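PDB 3UIE: adenylyl-sulfate kinase 1, chloroplastic from Arabidopsis thaliana, which catalyses the ATP-dependent 3'-phosphorylation of adenosine 5'-phosphosulfate to 3'-phosphoadenylyl sulfate, the activated sulfate that plants need for glucosinolate production, reproduction and viability. Local coordinates for residues 13-16 / 17-20; 58-61 / 62-65; 86-89 / 90-93; 181-184 / 185-189; 191-195 / 196-200. All coordinates share one frame; numbering follows the deposited sequence. Where two conformers were deposited one is given.

How the contacts relate
The five contacts follow one another along the chain, each local to one helix or to one end of it, in a P-loop kinase built round a parallel sheet. Contact 1 lies on the N-terminal helix 14-21 and, like contact 3 on helix 76-95, reaches the second subunit; their centres are about 17 Å apart. Contact 2 leaves edge strand 56-60 for the substrate site and packs on contact 3 through Leu59, their centres about 12 Å apart. Contacts 4 and 5 share helix 181-195, the first beside the nucleotide, the second at its C-terminal end. Beyond it, the terminal Ala200 touches Gln18 and Arg19 of contact 1, so that the C-terminal tail packs on the N-terminal helix.

Contact 1 (13-16 / 17-20); sequences EKVD and RQRL
The guanidinium of Arg17 lies with one face against the first turn of its own helix: Glu13 O sits over the centre of the group, 3.7 Å above its plane, and the backbone of Lys14 is on that same face. Arg19 is approached differently, at the edge, where NH2 gives Asp16 OD1 a nearly straight bond of 3.1 Å that forms a salt bridge. The carboxylate and guanidinium planes stand 88° apart, and OD1 is met on its anti side, somewhat out of the carboxylate plane. The other oxygen of Asp16 turns back to the start of the helix, where Glu13 N donates to OD2 at 2.8 Å. With CG beside its backbone N (chi1 -61°), Asp16 can serve both partners, an apt role for a short acid in the first turn, where its charge probably also suits the helix dipole. Glu13 occupies the N-cap position, and its O accepts from Arg17 N at 3.2 Å in the ordinary helical pattern. On another side of the helix Lys14 crosses Gln18, its CE lying 3.0 Å from Gln18 OE1, while water 1 accepts from Gln18 NE2 and, weakly, from Lys14 NZ. The amide oxygen of Gln18 is taken by Gly25 N, just before strand 26-31. Arg17 NE reaches Asp95 O at the end of helix 76-95, and the same side chain packs on Leu55 of the second subunit. Asp16 O also accepts from Tyr50 OH of that subunit, so helix 14-21 is fitted between its own core and helix 38-51 of its neighbour.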
# COMPACT_ATOMS: atom_id res chain seq x y z
N GLU A 13 -6.80 -8.56 -13.82
CA GLU A 13 -7.85 -8.18 -12.86
C GLU A 13 -7.60 -8.72 -11.46
O GLU A 13 -6.77 -9.60 -11.26
CB GLU A 13 -9.21 -8.69 -13.35
CG GLU A 13 -9.69 -8.10 -14.66
CD GLU A 13 -11.06 -8.62 -15.06
OE1 GLU A 13 -11.85 -8.99 -14.16
OE2 GLU A 13 -11.36 -8.66 -16.27
N LYS A 14 -8.35 -8.21 -10.49
CA LYS A 14 -8.28 -8.74 -9.13
C LYS A 14 -8.53 -10.24 -9.11
O LYS A 14 -7.83 -10.98 -8.40
CB LYS A 14 -9.28 -8.02 -8.23
CG LYS A 14 -9.30 -8.49 -6.78
CD LYS A 14 -10.30 -7.63 -6.02
CE LYS A 14 -10.74 -8.26 -4.71
NZ LYS A 14 -12.14 -7.87 -4.40
N VAL A 15 -9.49 -10.71 -9.90
CA VAL A 15 -9.80 -12.14 -9.93
C VAL A 15 -8.66 -12.97 -10.49
O VAL A 15 -8.52 -14.14 -10.14
CB VAL A 15 -11.10 -12.48 -10.68
CG1 VAL A 15 -12.31 -12.11 -9.84
CG2 VAL A 15 -11.14 -11.79 -12.05
N ASP A 16 -7.85 -12.38 -11.37
CA ASP A 16 -6.68 -13.08 -11.88
C ASP A 16 -5.63 -13.22 -10.78
O ASP A 16 -5.02 -14.28 -10.63
CB ASP A 16 -6.09 -12.36 -13.11
CG ASP A 16 -7.07 -12.28 -14.26
OD1 ASP A 16 -7.63 -13.34 -14.64
OD2 ASP A 16 -7.30 -11.17 -14.77
N ARG A 17 -5.42 -12.16 -10.01
CA ARG A 17 -4.47 -12.24 -8.91
C ARG A 17 -4.97 -13.24 -7.85
O ARG A 17 -4.19 -13.97 -7.24
CB ARG A 17 -4.23 -10.86 -8.29
CG ARG A 17 -3.47 -9.90 -9.24
CD ARG A 17 -3.24 -8.53 -8.60
NE ARG A 17 -4.45 -7.71 -8.50
CZ ARG A 17 -4.87 -6.90 -9.47
NH1 ARG A 17 -4.17 -6.84 -10.60
NH2 ARG A 17 -5.98 -6.17 -9.34
N GLN A 18 -6.27 -13.29 -7.66
CA GLN A 18 -6.84 -14.19 -6.65
C GLN A 18 -6.67 -15.64 -7.10
O GLN A 18 -6.32 -16.52 -6.31
CB GLN A 18 -8.29 -13.83 -6.39
CG GLN A 18 -8.37 -12.57 -5.56
CD GLN A 18 -9.77 -12.13 -5.21
OE1 GLN A 18 -9.95 -11.17 -4.45
NE2 GLN A 18 -10.78 -12.81 -5.77
N ARG A 19 -6.86 -15.86 -8.40
CA ARG A 19 -6.67 -17.17 -9.00
C ARG A 19 -5.22 -17.65 -8.83
O ARG A 19 -4.96 -18.81 -8.55
CB ARG A 19 -7.02 -17.09 -10.48
CG ARG A 19 -7.18 -18.42 -11.17
CD ARG A 19 -8.09 -18.27 -12.38
NE ARG A 19 -7.69 -17.15 -13.22
CZ ARG A 19 -6.74 -17.23 -14.15
NH1 ARG A 19 -6.11 -18.38 -14.34
NH2 ARG A 19 -6.43 -16.17 -14.89
N LEU A 20 -4.27 -16.73 -9.00
CA LEU A 20 -2.86 -17.04 -8.81
C LEU A 20 -2.56 -17.44 -7.35
O LEU A 20 -1.85 -18.41 -7.10
CB LEU A 20 -2.01 -15.84 -9.23
CG LEU A 20 -0.49 -15.98 -9.21
CD1 LEU A 20 -0.07 -17.21 -10.02
CD2 LEU A 20 0.13 -14.73 -9.79
O HOH W 1 -13.16 -11.18 -4.44

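Contact 2 (58-61 / 62-65); sequences ILDG and DNVR. With ADX (adenosine-5'-phosphosulfate), chain D.
Ile58 O is linked through water 2 to Asn63 ND2 where the edge strand 56-60 of the P-loop kinase sheet turns into the short helix 61-64 beside the substrate. The water donates to Ile58 O and accepts from Asp60 N and Asn63 ND2, tying the strand end to the helix. Leu59, apolar and itself buried, turns to helix 76-95 and to Leu92 of the second subunit. Asp60 is the N-cap. Its CG stands anti to the backbone N (chi1 -173°), which brings OD2 to Asp62 N in a weak capping bond of 3.1 Å, while OD1 is held by the hydroxyls of Ser39, in the ATP-binding loop, and Ser103. A short acid suits this place, since it can cap the helix and still face the nucleotide side. Asp60 O accepts from Val64 N at 2.9 Å, the first turn of the helix. At Gly61 a side chain would collide with ADX O2A, so glycine lets the phosphosulfate come close; Gly61 O accepts from Arg65 N at 3.0 Å. The Arg65 chain runs extended from CG to NE, carrying its guanidinium to the ligand, and Phe74 meets it in a cation-pi contact. Arg65 NE donates to ADX O1A on the phosphate at 2.8 Å, and NH2 reaches the sulfate. A methionine in its place would probably leave the phosphate and sulfate oxygens without the NE and NH2 donors and their compensating charge. The sulfate bond, from Arg65 NH2 to ADX O1B, measures 2.9 Å with an N-H...O angle of 177°.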
# COMPACT_ATOMS: atom_id res chain seq x y z
N ILE A 58 0.54 -7.16 7.19
CA ILE A 58 0.05 -6.37 8.31
C ILE A 58 0.41 -4.90 8.17
O ILE A 58 1.58 -4.56 8.01
CB ILE A 58 0.64 -6.88 9.65
CG1 ILE A 58 0.22 -8.33 9.90
CG2 ILE A 58 0.19 -6.01 10.83
CD1 ILE A 58 0.92 -8.97 11.11
N LEU A 59 -0.60 -4.04 8.20
CA LEU A 59 -0.40 -2.61 8.32
C LEU A 59 -0.62 -2.20 9.77
O LEU A 59 -1.75 -2.01 10.20
CB LEU A 59 -1.38 -1.84 7.42
CG LEU A 59 -1.33 -2.14 5.93
CD1 LEU A 59 -2.40 -1.35 5.17
CD2 LEU A 59 0.08 -1.84 5.39
N ASP A 60 0.46 -2.06 10.51
CA ASP A 60 0.35 -1.72 11.93
C ASP A 60 0.53 -0.23 12.15
O ASP A 60 1.45 0.40 11.61
CB ASP A 60 1.38 -2.50 12.73
CG ASP A 60 1.21 -2.32 14.22
OD1 ASP A 60 0.36 -3.02 14.80
OD2 ASP A 60 1.91 -1.47 14.80
N GLY A 61 -0.37 0.35 12.94
CA GLY A 61 -0.36 1.78 13.17
C GLY A 61 1.01 2.30 13.54
O GLY A 61 1.47 3.29 12.99
N ASP A 62 1.68 1.64 14.48
CA ASP A 62 3.00 2.10 14.87
C ASP A 62 3.97 2.09 13.67
O ASP A 62 4.61 3.10 13.37
CB ASP A 62 3.55 1.25 16.02
CG ASP A 62 4.81 1.85 16.64
OD1 ASP A 62 4.87 3.10 16.78
OD2 ASP A 62 5.73 1.08 16.99
N ASN A 63 4.06 0.96 12.98
CA ASN A 63 4.94 0.86 11.81
C ASN A 63 4.68 1.95 10.78
O ASN A 63 5.58 2.70 10.42
CB ASN A 63 4.81 -0.50 11.13
CG ASN A 63 5.25 -1.65 12.02
OD1 ASN A 63 5.97 -1.45 13.00
ND2 ASN A 63 4.81 -2.86 11.69
N VAL A 64 3.44 2.04 10.33
CA VAL A 64 3.08 3.00 9.28
C VAL A 64 3.33 4.44 9.71
O VAL A 64 3.59 5.30 8.88
CB VAL A 64 1.62 2.83 8.83
CG1 VAL A 64 1.32 3.74 7.66
CG2 VAL A 64 1.36 1.38 8.45
N ARG A 65 3.25 4.70 11.00
CA ARG A 65 3.49 6.06 11.50
C ARG A 65 4.96 6.44 11.44
O ARG A 65 5.31 7.61 11.65
CB ARG A 65 2.94 6.25 12.92
CG ARG A 65 1.45 6.58 12.95
CD ARG A 65 0.93 6.59 14.40
NE ARG A 65 -0.42 7.14 14.49
CZ ARG A 65 -0.70 8.44 14.42
NH1 ARG A 65 0.29 9.32 14.23
NH2 ARG A 65 -1.95 8.86 14.51
SB ADX D . -4.55 5.92 15.82
O1B ADX D . -4.10 6.99 14.97
O2B ADX D . -5.50 6.46 16.82
O3B ADX D . -5.24 4.86 15.05
PA ADX D . -2.27 4.34 16.03
O1A ADX D . -1.87 4.73 14.63
O2A ADX D . -2.66 2.87 16.12
O3A ADX D . -3.40 5.32 16.59
O5' ADX D . -1.02 4.61 16.95
C5' ADX D . -1.01 4.10 18.25
C4' ADX D . 0.30 3.91 18.83
O4' ADX D . 0.93 5.17 19.00
C3' ADX D . 0.14 3.31 20.18
O3' ADX D . 0.87 2.12 20.23
C2' ADX D . 0.76 4.19 21.09
O2' ADX D . 1.89 3.52 21.53
C1' ADX D . 1.23 5.38 20.34
N9 ADX D . 0.70 6.60 20.88
C8 ADX D . 1.41 7.73 21.12
N7 ADX D . 0.56 8.69 21.54
C5 ADX D . -0.68 8.17 21.58
C6 ADX D . -1.94 8.67 21.94
N6 ADX D . -2.08 10.03 22.37
N1 ADX D . -3.03 7.86 21.88
C2 ADX D . -2.91 6.59 21.47
N3 ADX D . -1.71 6.08 21.12
C4 ADX D . -0.59 6.83 21.16
O HOH W 2 3.02 -2.46 9.12

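Contact 3 (86-89 / 90-93); sequences VGEV and AKLF
Phe93 lies alongside Val89, one helical turn earlier, and both side chains point the same way. Its CB is 3.9 Å from Val89 O, the carbonyl that accepts the backbone N-H of Phe93. Farther out, CD2 comes to 3.4 Å from the same Val89 O, which lies near the ring plane at the edge. CE2 then meets Val89 CG1 at 3.7 Å, again edge-on. Val89 holds CG1 anti to its backbone N (chi1 173°), and this sets that methyl against the ring edge. Tyr57 meets the ring with nearly parallel planes, and Phe93 of the second subunit stacks on it. Val89 and Phe93 belong to helix 76-95 of the P-loop kinase fold, which packs against the parallel sheet and also forms part of the dimer interface, where Val89 touches Val89 of the second subunit. Ala90, a small residue, fits where the helix comes close to strands 26-31 and 99-103; its N donates to Val86 O at 2.8 Å. Polar residues occupy another flank of the helix. Water 3 bridges Glu88 OE1 and Lys91 NZ, donating to the first and accepting from the second at 2.8 Å each. Glu88 OE2 makes a salt bridge to Arg70 of the second subunit, and the long, extended chain of Lys91 carries NZ to Leu118 O.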
# COMPACT_ATOMS: atom_id res chain seq x y z
N VAL A 86 -4.54 4.67 5.89
CA VAL A 86 -4.43 3.23 6.08
C VAL A 86 -5.56 2.47 5.38
O VAL A 86 -5.32 1.43 4.77
CB VAL A 86 -4.31 2.82 7.57
CG1 VAL A 86 -4.42 1.32 7.71
CG2 VAL A 86 -2.99 3.31 8.14
N GLY A 87 -6.78 3.00 5.46
CA GLY A 87 -7.91 2.41 4.73
C GLY A 87 -7.67 2.35 3.23
O GLY A 87 -7.98 1.35 2.57
N GLU A 88 -7.12 3.42 2.67
CA GLU A 88 -6.84 3.45 1.23
C GLU A 88 -5.74 2.46 0.85
O GLU A 88 -5.82 1.79 -0.18
CB GLU A 88 -6.48 4.88 0.78
CG GLU A 88 -7.69 5.86 0.82
CD GLU A 88 -8.63 5.76 -0.38
OE1 GLU A 88 -8.58 4.78 -1.16
OE2 GLU A 88 -9.45 6.68 -0.55
N VAL A 89 -4.72 2.36 1.68
CA VAL A 89 -3.65 1.41 1.39
C VAL A 89 -4.14 -0.03 1.54
O VAL A 89 -3.82 -0.89 0.72
CB VAL A 89 -2.42 1.66 2.27
CG1 VAL A 89 -1.39 0.55 2.06
CG2 VAL A 89 -1.82 3.03 1.91
N ALA A 90 -4.93 -0.28 2.57
CA ALA A 90 -5.53 -1.60 2.77
C ALA A 90 -6.37 -2.00 1.55
O ALA A 90 -6.38 -3.16 1.14
CB ALA A 90 -6.39 -1.61 4.02
N LYS A 91 -7.08 -1.04 0.98
CA LYS A 91 -7.88 -1.29 -0.20
C LYS A 91 -7.00 -1.71 -1.37
O LYS A 91 -7.36 -2.61 -2.14
CB LYS A 91 -8.69 -0.05 -0.56
CG LYS A 91 -9.40 -0.16 -1.89
CD LYS A 91 -10.30 1.03 -2.10
CE LYS A 91 -11.04 0.94 -3.41
NZ LYS A 91 -11.97 2.08 -3.57
N LEU A 92 -5.84 -1.06 -1.52
CA LEU A 92 -4.91 -1.44 -2.59
C LEU A 92 -4.38 -2.87 -2.37
O LEU A 92 -4.29 -3.65 -3.33
CB LEU A 92 -3.74 -0.45 -2.65
CG LEU A 92 -4.10 1.01 -2.93
CD1 LEU A 92 -2.88 1.91 -2.78
CD2 LEU A 92 -4.72 1.17 -4.32
N PHE A 93 -4.05 -3.21 -1.14
CA PHE A 93 -3.60 -4.57 -0.86
C PHE A 93 -4.68 -5.62 -1.14
O PHE A 93 -4.39 -6.69 -1.68
CB PHE A 93 -3.10 -4.72 0.58
CG PHE A 93 -1.64 -4.36 0.74
CD1 PHE A 93 -0.66 -5.31 0.56
CD2 PHE A 93 -1.27 -3.07 1.05
CE1 PHE A 93 0.68 -4.99 0.70
CE2 PHE A 93 0.08 -2.74 1.20
CZ PHE A 93 1.05 -3.70 1.02
O HOH W 3 -10.57 4.47 -3.06

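Contact 4 (181-184 / 185-189); sequences PIEM and AEKVV. With ANP (phosphoaminophosphonic acid-adenylate ester), chain E.
Regular i to i+4 bonds, from Ala185 N to Pro181 O at 2.9 Å through Val188 N to Met184 O at 3.2 Å, wind the first turns of helix 181-195. This helix flanks the sheet of the P-loop kinase fold and brings its N-terminal end to the adenine of the bound ATP analogue. Proline suits a first turn, where backbone N-H groups have no preceding helical carbonyl to pair with, so the missing hydrogen costs nothing. Ala185 CB lies 3.5 Å from Pro181 O, and this small side chain packs on Met48 of helix 38-51. On the exposed flank Ile182 CG2 touches Glu186 OE2 at 3.6 Å, while Glu183 and Lys187 bear opposite charges too far apart for a salt bridge. Pro181 lays CG and CD against the adenine amino group, CD being 3.5 Å from ANP N6. Replacement by glycine would probably open a gap beside that amino group and let the helix start flex. Met184, buried among Thr179 and Leu173, keeps CG beside its backbone N and bends at chi3 (-56°), bringing the terminal methyl to the base: Met184 CE lies 3.2 Å from ANP N6.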
# COMPACT_ATOMS: atom_id res chain seq x y z
N PRO A 181 -3.97 -15.62 22.13
CA PRO A 181 -3.86 -15.08 20.77
C PRO A 181 -4.07 -16.18 19.72
O PRO A 181 -4.70 -15.94 18.70
CB PRO A 181 -2.44 -14.55 20.72
CG PRO A 181 -2.12 -14.19 22.15
CD PRO A 181 -2.81 -15.25 22.97
N ILE A 182 -3.56 -17.38 19.98
CA ILE A 182 -3.74 -18.47 19.02
C ILE A 182 -5.21 -18.86 18.90
O ILE A 182 -5.72 -19.05 17.79
CB ILE A 182 -2.88 -19.70 19.35
CG1 ILE A 182 -1.40 -19.41 19.10
CG2 ILE A 182 -3.28 -20.88 18.49
CD1 ILE A 182 -0.49 -20.58 19.46
N GLU A 183 -5.90 -18.98 20.02
CA GLU A 183 -7.31 -19.34 19.94
C GLU A 183 -8.06 -18.24 19.21
O GLU A 183 -8.93 -18.52 18.39
CB GLU A 183 -7.95 -19.62 21.30
CG GLU A 183 -9.44 -19.93 21.18
CD GLU A 183 -10.03 -20.63 22.40
OE1 GLU A 183 -9.42 -20.59 23.49
OE2 GLU A 183 -11.11 -21.23 22.24
N MET A 184 -7.71 -16.99 19.50
CA MET A 184 -8.39 -15.89 18.81
C MET A 184 -8.13 -15.89 17.30
O MET A 184 -9.05 -15.63 16.52
CB MET A 184 -8.03 -14.54 19.42
CG MET A 184 -8.63 -14.34 20.79
SD MET A 184 -8.33 -12.68 21.43
CE MET A 184 -6.58 -12.58 21.34
N ALA A 185 -6.90 -16.16 16.89
CA ALA A 185 -6.60 -16.26 15.47
C ALA A 185 -7.37 -17.42 14.85
O ALA A 185 -7.82 -17.32 13.71
CB ALA A 185 -5.07 -16.41 15.23
N GLU A 186 -7.55 -18.50 15.60
CA GLU A 186 -8.30 -19.64 15.07
C GLU A 186 -9.73 -19.22 14.74
O GLU A 186 -10.28 -19.64 13.73
CB GLU A 186 -8.31 -20.82 16.03
CG GLU A 186 -6.99 -21.58 16.08
CD GLU A 186 -6.96 -22.61 17.20
OE1 GLU A 186 -8.03 -22.91 17.78
OE2 GLU A 186 -5.87 -23.12 17.51
N LYS A 187 -10.32 -18.38 15.60
CA LYS A 187 -11.69 -17.93 15.40
C LYS A 187 -11.78 -17.05 14.15
O LYS A 187 -12.73 -17.17 13.37
CB LYS A 187 -12.20 -17.16 16.63
CG LYS A 187 -12.31 -18.00 17.88
CD LYS A 187 -12.83 -17.17 19.05
CE LYS A 187 -13.04 -18.03 20.29
NZ LYS A 187 -14.13 -19.02 20.07
N VAL A 188 -10.80 -16.17 13.95
CA VAL A 188 -10.75 -15.36 12.74
C VAL A 188 -10.53 -16.22 11.51
O VAL A 188 -11.18 -16.03 10.50
CB VAL A 188 -9.68 -14.24 12.83
CG1 VAL A 188 -9.64 -13.44 11.54
CG2 VAL A 188 -10.00 -13.33 14.02
N VAL A 189 -9.64 -17.20 11.59
CA VAL A 189 -9.35 -18.01 10.41
C VAL A 189 -10.59 -18.84 10.04
O VAL A 189 -10.95 -18.95 8.87
CB VAL A 189 -8.14 -18.95 10.63
CG1 VAL A 189 -8.11 -20.04 9.56
CG2 VAL A 189 -6.84 -18.14 10.60
PG ANP E . -1.04 -0.60 20.76
O1G ANP E . -0.42 0.52 21.74
O2G ANP E . 0.06 -0.88 19.72
O3G ANP E . -2.30 -0.08 20.11
PB ANP E . -1.99 -3.37 20.96
O1B ANP E . -1.16 -3.83 19.71
O2B ANP E . -3.53 -3.37 20.87
N3B ANP E . -1.21 -2.02 21.66
PA ANP E . -0.33 -5.57 21.93
O1A ANP E . 1.00 -4.91 21.80
O2A ANP E . -0.61 -6.58 20.87
O3A ANP E . -1.41 -4.43 22.04
O5' ANP E . -0.47 -6.28 23.33
C5' ANP E . -0.25 -5.61 24.53
C4' ANP E . 0.17 -6.45 25.60
O4' ANP E . -0.91 -7.36 25.98
C3' ANP E . 1.29 -7.27 25.11
O3' ANP E . 2.37 -7.18 26.01
C2' ANP E . 0.79 -8.63 25.02
O2' ANP E . 1.70 -9.55 25.56
C1' ANP E . -0.46 -8.66 25.81
N9 ANP E . -1.46 -9.50 25.13
C8 ANP E . -1.72 -9.44 23.82
N7 ANP E . -2.67 -10.33 23.56
C5 ANP E . -3.00 -10.96 24.70
C6 ANP E . -3.91 -11.97 24.99
N6 ANP E . -4.72 -12.54 23.93
N1 ANP E . -4.01 -12.39 26.26
C2 ANP E . -3.25 -11.85 27.23
N3 ANP E . -2.37 -10.89 26.98
C4 ANP E . -2.22 -10.43 25.72

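Contact 5 (191-195 / 196-200); sequences YLDNK and GYLQA
A Schellman motif closes helix 181-195, and a type I beta turn from Gly196 to Gln199 then leads the chain to its C-terminus. Two bonds reach back into the last turn: Tyr197 N donates to Leu192 O at 3.0 Å and Gly196 N to Asp193 O at 3.0 Å, the latter donor standing well above the carbonyl plane. Gly196 has a positive phi of 89°, at which a CB would jam against Lys195 O, so the residue without a side chain suits the place. Water 4 adds a further link, donating to Asp193 O and accepting from Leu198 N at 2.9 Å. Apolar side chains add packing to these bonds. Leu192 CD2 meets Tyr197 CD2 at 4.0 Å, the two side chains crossing at about a right angle, and Lys195 CB approaches the same ring atom obliquely. Leu198 puts CD2 against Leu192 CB, also at 4.0 Å, and CD1 against Asp193 CB at 3.8 Å. The hydroxyl of Tyr197 bonds to Gly122 O and Asp123 OD1, just before strand 124-129. Lys24 NZ binds Gly196 O and Gln199 O. Leu198 thus folds back on Leu192 and Asp193 while backbone and water bonds engage Leu192 O and Asp193 O and the amides of Gly196, Tyr197 and Leu198, which implies a tail held by its own turn as well as by its neighbours.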
# COMPACT_ATOMS: atom_id res chain seq x y z
N TYR A 191 -13.63 -18.06 10.56
CA TYR A 191 -14.58 -17.14 9.95
C TYR A 191 -14.22 -16.88 8.49
O TYR A 191 -15.08 -16.96 7.60
CB TYR A 191 -14.65 -15.84 10.76
CG TYR A 191 -15.52 -14.76 10.17
CD1 TYR A 191 -16.83 -14.55 10.64
CD2 TYR A 191 -15.05 -13.93 9.16
CE1 TYR A 191 -17.64 -13.55 10.09
CE2 TYR A 191 -15.84 -12.94 8.61
CZ TYR A 191 -17.12 -12.75 9.07
OH TYR A 191 -17.87 -11.75 8.50
N LEU A 192 -12.95 -16.58 8.23
CA LEU A 192 -12.50 -16.32 6.86
C LEU A 192 -12.71 -17.55 5.99
O LEU A 192 -13.13 -17.46 4.84
CB LEU A 192 -11.02 -15.91 6.83
CG LEU A 192 -10.73 -14.58 7.55
CD1 LEU A 192 -9.23 -14.32 7.67
CD2 LEU A 192 -11.46 -13.41 6.88
N ASP A 193 -12.40 -18.72 6.55
CA ASP A 193 -12.53 -19.95 5.80
C ASP A 193 -13.99 -20.18 5.40
O ASP A 193 -14.30 -20.43 4.22
CB ASP A 193 -12.03 -21.12 6.64
CG ASP A 193 -11.92 -22.40 5.85
OD1 ASP A 193 -12.32 -22.41 4.68
OD2 ASP A 193 -11.46 -23.41 6.42
N ASN A 194 -14.89 -20.06 6.37
CA ASN A 194 -16.32 -20.23 6.09
C ASN A 194 -16.87 -19.21 5.10
O ASN A 194 -17.72 -19.56 4.29
CB ASN A 194 -17.15 -20.22 7.39
CG ASN A 194 -17.14 -21.55 8.11
OD1 ASN A 194 -16.44 -22.48 7.70
ND2 ASN A 194 -17.91 -21.66 9.18
N LYS A 195 -16.40 -17.97 5.17
CA LYS A 195 -16.86 -16.93 4.24
C LYS A 195 -16.24 -17.06 2.85
O LYS A 195 -16.61 -16.33 1.93
CB LYS A 195 -16.61 -15.53 4.81
CG LYS A 195 -17.48 -15.19 6.00
CD LYS A 195 -18.92 -14.90 5.58
CE LYS A 195 -19.79 -14.61 6.79
NZ LYS A 195 -21.11 -14.08 6.38
N GLY A 196 -15.30 -18.00 2.69
CA GLY A 196 -14.76 -18.32 1.38
C GLY A 196 -13.56 -17.50 0.96
O GLY A 196 -13.18 -17.52 -0.21
N TYR A 197 -12.93 -16.79 1.90
CA TYR A 197 -11.79 -15.93 1.58
C TYR A 197 -10.46 -16.68 1.42
O TYR A 197 -9.48 -16.10 0.97
CB TYR A 197 -11.66 -14.80 2.63
CG TYR A 197 -12.66 -13.70 2.40
CD1 TYR A 197 -12.81 -13.14 1.15
CD2 TYR A 197 -13.49 -13.25 3.42
CE1 TYR A 197 -13.73 -12.16 0.91
CE2 TYR A 197 -14.43 -12.26 3.19
CZ TYR A 197 -14.54 -11.71 1.93
OH TYR A 197 -15.45 -10.73 1.65
N LEU A 198 -10.44 -17.96 1.76
CA LEU A 198 -9.20 -18.71 1.72
C LEU A 198 -9.09 -19.61 0.49
O LEU A 198 -8.29 -20.54 0.46
CB LEU A 198 -9.00 -19.52 3.01
CG LEU A 198 -9.17 -18.69 4.28
CD1 LEU A 198 -8.76 -19.49 5.51
CD2 LEU A 198 -8.35 -17.40 4.20
N GLN A 199 -9.89 -19.31 -0.52
CA GLN A 199 -9.77 -19.98 -1.81
C GLN A 199 -10.18 -18.99 -2.88
O GLN A 199 -10.97 -18.09 -2.62
CB GLN A 199 -10.70 -21.19 -1.85
CG GLN A 199 -12.16 -20.79 -1.91
CD GLN A 199 -13.11 -21.95 -1.75
OE1 GLN A 199 -12.72 -23.03 -1.30
NE2 GLN A 199 -14.37 -21.74 -2.12
N ALA A 200 -9.66 -19.16 -4.09
CA ALA A 200 -10.05 -18.29 -5.20
C ALA A 200 -11.55 -18.44 -5.46
O ALA A 200 -12.26 -17.48 -5.75
CB ALA A 200 -9.26 -18.64 -6.43
OXT ALA A 200 -12.07 -19.56 -5.40
O HOH W 4 -12.18 -20.21 2.12